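Local coordinates for protein solute carrier family 15 member 1 (Mus musculus, PDB 5A9D) that carries dipeptides and other small peptides into intestinal cells together with protons, and is represented here by its extracellular domain, at residues H71-L74 and Q80-V83; S127-F132 and A164-I169. All coordinates share one frame; numbering follows the deposited sequence.

Contact 1: H71-L74 and Q80-V83; sequences HTLL and QYRV
L74 and R82 face each other as an antiparallel hydrogen-bonded pair and exchange both backbone bonds. L74 N gives its hydrogen to R82 O at 2.8 Å, and R82 N returns a bond to L74 O at 3.0 Å. L74 O also receives a CA-H...O contact from Y81 CA, likewise at 3.0 Å, so a weaker C-H contact joins the N-H bond at this oxygen. Next along, L73 and V83 form a non-hydrogen-bonded pair whose side chains share a sheet face. With CG of L73 anti to the backbone N (chi1 177°), its CD1 methyl reaches across the strands, touching V83 CG2 at 3.9 Å and Y81 CD2 at 3.8 Å. The other methyl of V83, CG1, lies 3.9 Å from H71 CD2. Beyond the pair, the H71 imidazole is fixed by Q6 and E66, and the Y81 hydroxyl is bonded to A62. This beta hairpin therefore serves both the domain interior and the subunit interface: L73 and Y81 pack on I50 and V83 on F65, while L74 and R82 both meet H124 of the second subunit, R82 through a hydrogen bond from NE to its backbone oxygen.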
# COMPACT_ATOMS: atom_id res chain seq x y z
N HIS A 71 -5.14 9.79 0.33
CA HIS A 71 -6.06 8.76 -0.07
C HIS A 71 -6.84 9.23 -1.27
O HIS A 71 -7.12 10.42 -1.40
CB HIS A 71 -7.08 8.49 1.06
CG HIS A 71 -6.47 8.23 2.41
ND1 HIS A 71 -6.02 9.28 3.20
CD2 HIS A 71 -6.28 7.07 3.07
CE1 HIS A 71 -5.52 8.72 4.29
NE2 HIS A 71 -5.67 7.39 4.27
N THR A 72 -7.27 8.28 -2.11
CA THR A 72 -8.20 8.57 -3.19
C THR A 72 -9.49 7.87 -2.80
O THR A 72 -9.50 6.65 -2.67
CB THR A 72 -7.69 8.11 -4.56
OG1 THR A 72 -6.64 8.99 -4.91
CG2 THR A 72 -8.78 8.19 -5.67
N LEU A 73 -10.55 8.65 -2.61
CA LEU A 73 -11.86 8.11 -2.36
C LEU A 73 -12.53 7.89 -3.73
O LEU A 73 -12.94 8.85 -4.41
CB LEU A 73 -12.70 9.04 -1.45
CG LEU A 73 -14.17 8.59 -1.15
CD1 LEU A 73 -14.22 7.25 -0.36
CD2 LEU A 73 -14.93 9.67 -0.40
N LEU A 74 -12.58 6.62 -4.16
CA LEU A 74 -13.24 6.29 -5.42
C LEU A 74 -14.72 6.21 -5.12
O LEU A 74 -15.08 5.61 -4.11
CB LEU A 74 -12.77 4.93 -5.98
CG LEU A 74 -11.33 4.78 -6.46
CD1 LEU A 74 -11.08 3.35 -6.88
CD2 LEU A 74 -11.06 5.68 -7.67
N GLN A 80 -21.62 3.88 -4.04
CA GLN A 80 -20.54 2.92 -3.76
C GLN A 80 -19.23 3.68 -3.60
O GLN A 80 -19.08 4.76 -4.15
CB GLN A 80 -20.39 1.91 -4.92
CG GLN A 80 -21.66 1.20 -5.38
CD GLN A 80 -22.29 0.42 -4.25
OE1 GLN A 80 -21.77 -0.60 -3.80
NE2 GLN A 80 -23.39 0.92 -3.74
N TYR A 81 -18.30 3.13 -2.85
CA TYR A 81 -17.01 3.76 -2.65
C TYR A 81 -15.92 2.73 -2.37
O TYR A 81 -16.22 1.59 -2.03
CB TYR A 81 -17.05 4.82 -1.50
CG TYR A 81 -17.12 4.22 -0.11
CD1 TYR A 81 -18.35 3.86 0.45
CD2 TYR A 81 -15.96 3.97 0.62
CE1 TYR A 81 -18.42 3.25 1.71
CE2 TYR A 81 -16.02 3.34 1.87
CZ TYR A 81 -17.25 3.02 2.43
OH TYR A 81 -17.34 2.44 3.66
N ARG A 82 -14.67 3.17 -2.49
CA ARG A 82 -13.48 2.43 -2.11
C ARG A 82 -12.41 3.46 -1.75
O ARG A 82 -12.18 4.40 -2.52
CB ARG A 82 -12.96 1.51 -3.22
CG ARG A 82 -11.78 0.65 -2.70
CD ARG A 82 -11.01 -0.03 -3.81
NE ARG A 82 -11.92 -0.72 -4.73
CZ ARG A 82 -12.32 -1.98 -4.60
NH1 ARG A 82 -11.88 -2.72 -3.59
NH2 ARG A 82 -13.18 -2.50 -5.47
N VAL A 83 -11.78 3.29 -0.59
CA VAL A 83 -10.69 4.15 -0.15
C VAL A 83 -9.41 3.50 -0.65
O VAL A 83 -9.16 2.36 -0.35
CB VAL A 83 -10.65 4.40 1.38
CG1 VAL A 83 -9.44 5.26 1.78
CG2 VAL A 83 -11.95 5.03 1.87

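Contact 2: S127-F132 and A164-I169; sequences SGYQFF and AYTYVI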
# COMPACT_ATOMS: atom_id res chain seq x y z
N SER A 127 2.79 -1.83 9.84
CA SER A 127 2.33 -0.52 9.47
C SER A 127 3.13 -0.13 8.22
O SER A 127 4.13 -0.79 7.88
CB SER A 127 2.69 0.47 10.58
OG SER A 127 4.10 0.66 10.69
N GLY A 128 2.78 0.99 7.61
CA GLY A 128 3.60 1.54 6.55
C GLY A 128 4.75 2.27 7.23
O GLY A 128 4.77 2.39 8.46
N TYR A 129 5.74 2.72 6.47
CA TYR A 129 6.84 3.48 7.05
C TYR A 129 6.40 4.96 7.18
O TYR A 129 5.70 5.48 6.31
CB TYR A 129 8.07 3.46 6.12
CG TYR A 129 8.79 2.13 6.00
CD1 TYR A 129 9.78 1.77 6.90
CD2 TYR A 129 8.52 1.25 4.95
CE1 TYR A 129 10.47 0.56 6.79
CE2 TYR A 129 9.21 0.05 4.81
CZ TYR A 129 10.18 -0.30 5.74
OH TYR A 129 10.89 -1.47 5.64
N GLN A 130 6.96 5.65 8.18
CA GLN A 130 6.88 7.09 8.39
C GLN A 130 8.34 7.51 8.64
O GLN A 130 9.14 6.66 9.05
CB GLN A 130 5.91 7.48 9.50
CG GLN A 130 4.45 7.15 9.11
CD GLN A 130 3.45 7.74 10.05
OE1 GLN A 130 3.04 8.87 9.91
NE2 GLN A 130 2.99 6.97 10.99
N PHE A 131 8.69 8.74 8.28
CA PHE A 131 10.07 9.21 8.27
C PHE A 131 10.39 10.26 9.32
O PHE A 131 9.58 11.12 9.64
CB PHE A 131 10.45 9.68 6.85
CG PHE A 131 10.41 8.53 5.85
CD1 PHE A 131 9.21 8.06 5.35
CD2 PHE A 131 11.59 7.96 5.38
CE1 PHE A 131 9.18 6.97 4.46
CE2 PHE A 131 11.56 6.90 4.47
CZ PHE A 131 10.35 6.38 4.04
N PHE A 132 11.61 10.15 9.88
CA PHE A 132 12.08 10.94 11.01
C PHE A 132 13.48 11.41 10.81
O PHE A 132 14.28 10.68 10.21
CB PHE A 132 12.04 10.08 12.31
CG PHE A 132 10.67 9.51 12.62
CD1 PHE A 132 10.28 8.29 12.08
CD2 PHE A 132 9.76 10.20 13.41
CE1 PHE A 132 8.98 7.80 12.28
CE2 PHE A 132 8.49 9.68 13.66
CZ PHE A 132 8.11 8.49 13.10
N ALA A 164 16.26 2.52 6.96
CA ALA A 164 14.89 2.05 7.13
C ALA A 164 14.94 0.93 8.13
O ALA A 164 15.87 0.14 8.09
CB ALA A 164 14.30 1.58 5.81
N TYR A 165 13.99 0.92 9.07
CA TYR A 165 13.94 -0.07 10.14
C TYR A 165 12.53 -0.57 10.36
O TYR A 165 11.57 0.15 10.13
CB TYR A 165 14.47 0.52 11.47
CG TYR A 165 15.85 1.13 11.40
CD1 TYR A 165 16.99 0.35 11.59
CD2 TYR A 165 16.02 2.49 11.14
CE1 TYR A 165 18.26 0.90 11.50
CE2 TYR A 165 17.29 3.05 11.08
CZ TYR A 165 18.41 2.26 11.25
OH TYR A 165 19.65 2.83 11.17
N THR A 166 12.44 -1.81 10.84
CA THR A 166 11.21 -2.49 11.22
C THR A 166 11.37 -2.77 12.70
O THR A 166 12.33 -3.41 13.12
CB THR A 166 11.00 -3.76 10.41
OG1 THR A 166 10.79 -3.42 9.06
CG2 THR A 166 9.78 -4.54 10.87
N TYR A 167 10.46 -2.25 13.48
CA TYR A 167 10.44 -2.45 14.93
C TYR A 167 9.37 -3.49 15.23
O TYR A 167 8.20 -3.27 14.90
CB TYR A 167 10.19 -1.09 15.60
CG TYR A 167 11.41 -0.18 15.65
CD1 TYR A 167 12.39 -0.23 14.67
CD2 TYR A 167 11.61 0.68 16.73
CE1 TYR A 167 13.55 0.55 14.75
CE2 TYR A 167 12.77 1.46 16.82
CZ TYR A 167 13.72 1.41 15.83
OH TYR A 167 14.85 2.20 15.92
N VAL A 168 9.78 -4.67 15.70
CA VAL A 168 8.84 -5.78 15.98
C VAL A 168 8.46 -5.72 17.45
O VAL A 168 9.31 -5.85 18.30
CB VAL A 168 9.41 -7.17 15.55
CG1 VAL A 168 8.49 -8.30 16.00
CG2 VAL A 168 9.65 -7.24 14.04
N ILE A 169 7.16 -5.57 17.73
CA ILE A 169 6.62 -5.48 19.08
C ILE A 169 6.20 -6.87 19.51
O ILE A 169 5.37 -7.48 18.84
CB ILE A 169 5.41 -4.51 19.08
CG1 ILE A 169 5.85 -3.10 18.55
CG2 ILE A 169 4.73 -4.46 20.49
CD1 ILE A 169 4.58 -2.15 18.17
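Y129 makes every cross-contact here, bringing one ring edge and its hydroxyl to the residues A164 to T166. The polar part runs through a shared acid, D184, whose OD2 is hydrogen-bonded to both hydroxyls. Y129 OH and T166 OG1 themselves stand 3.9 Å apart and do not bond each other directly. T166 OG1 is also bonded to NE of R100, so a small polar cluster gathers at the end of the tyrosine. Main-chain oxygen also meets the ring: Y165 O lies at its edge, near the ring plane, 3.5 Å from Y129 CE1. Apolar packing adds A164 CB, which meets the same CE1 obliquely at 4.1 Å. The ring gets there because CG of Y129 is anti to its own carbonyl carbon (chi1 -70°), directing the side chain past strand 97-103 to 164-171. An alanine at Y129 is likely to leave A164 CB without this packing partner and D184 OD2 without one of its two hydroxyl mates. On the approach to Y129, S127 OG bonds to G128 O at 2.9 Å and also to F101 N, tying the chain to strand 97-103. In the mixed sheet, strand 97-103 lies between 125-132 and 164-171, so Y129 reaches past an intervening strand, touching its R100 on the way. D184 belongs to strand 177-184, on the far side of 164-171; the tyrosine and its acid thus link the two outermost strands of the sheet, while T166 also packs against L10 of the second subunit.

How the contacts relate
Both strands of contact 1 come earlier in the chain than either strand of contact 2, and the chain's centre lies between the two sites, whose centres are 26 Å apart and nearest atoms about 10 Å apart. They share no sheet: residues 71-74 and 80-83 belong to the mixed sheet 32-41, 4-11, 69-76, 80-88, whereas 127-132 and 164-169 belong to 125-132, 97-103, 164-171, 177-184. Both sheets have the same 2-1-3-4 strand order, consistent with two similar immunoglobulin-like lobes in tandem. T72 of contact 1 bonds to R100 of the second subunit, and R100 in its own chain bonds T166 of contact 2, so the first lobe of one copy lies against the second lobe of the other.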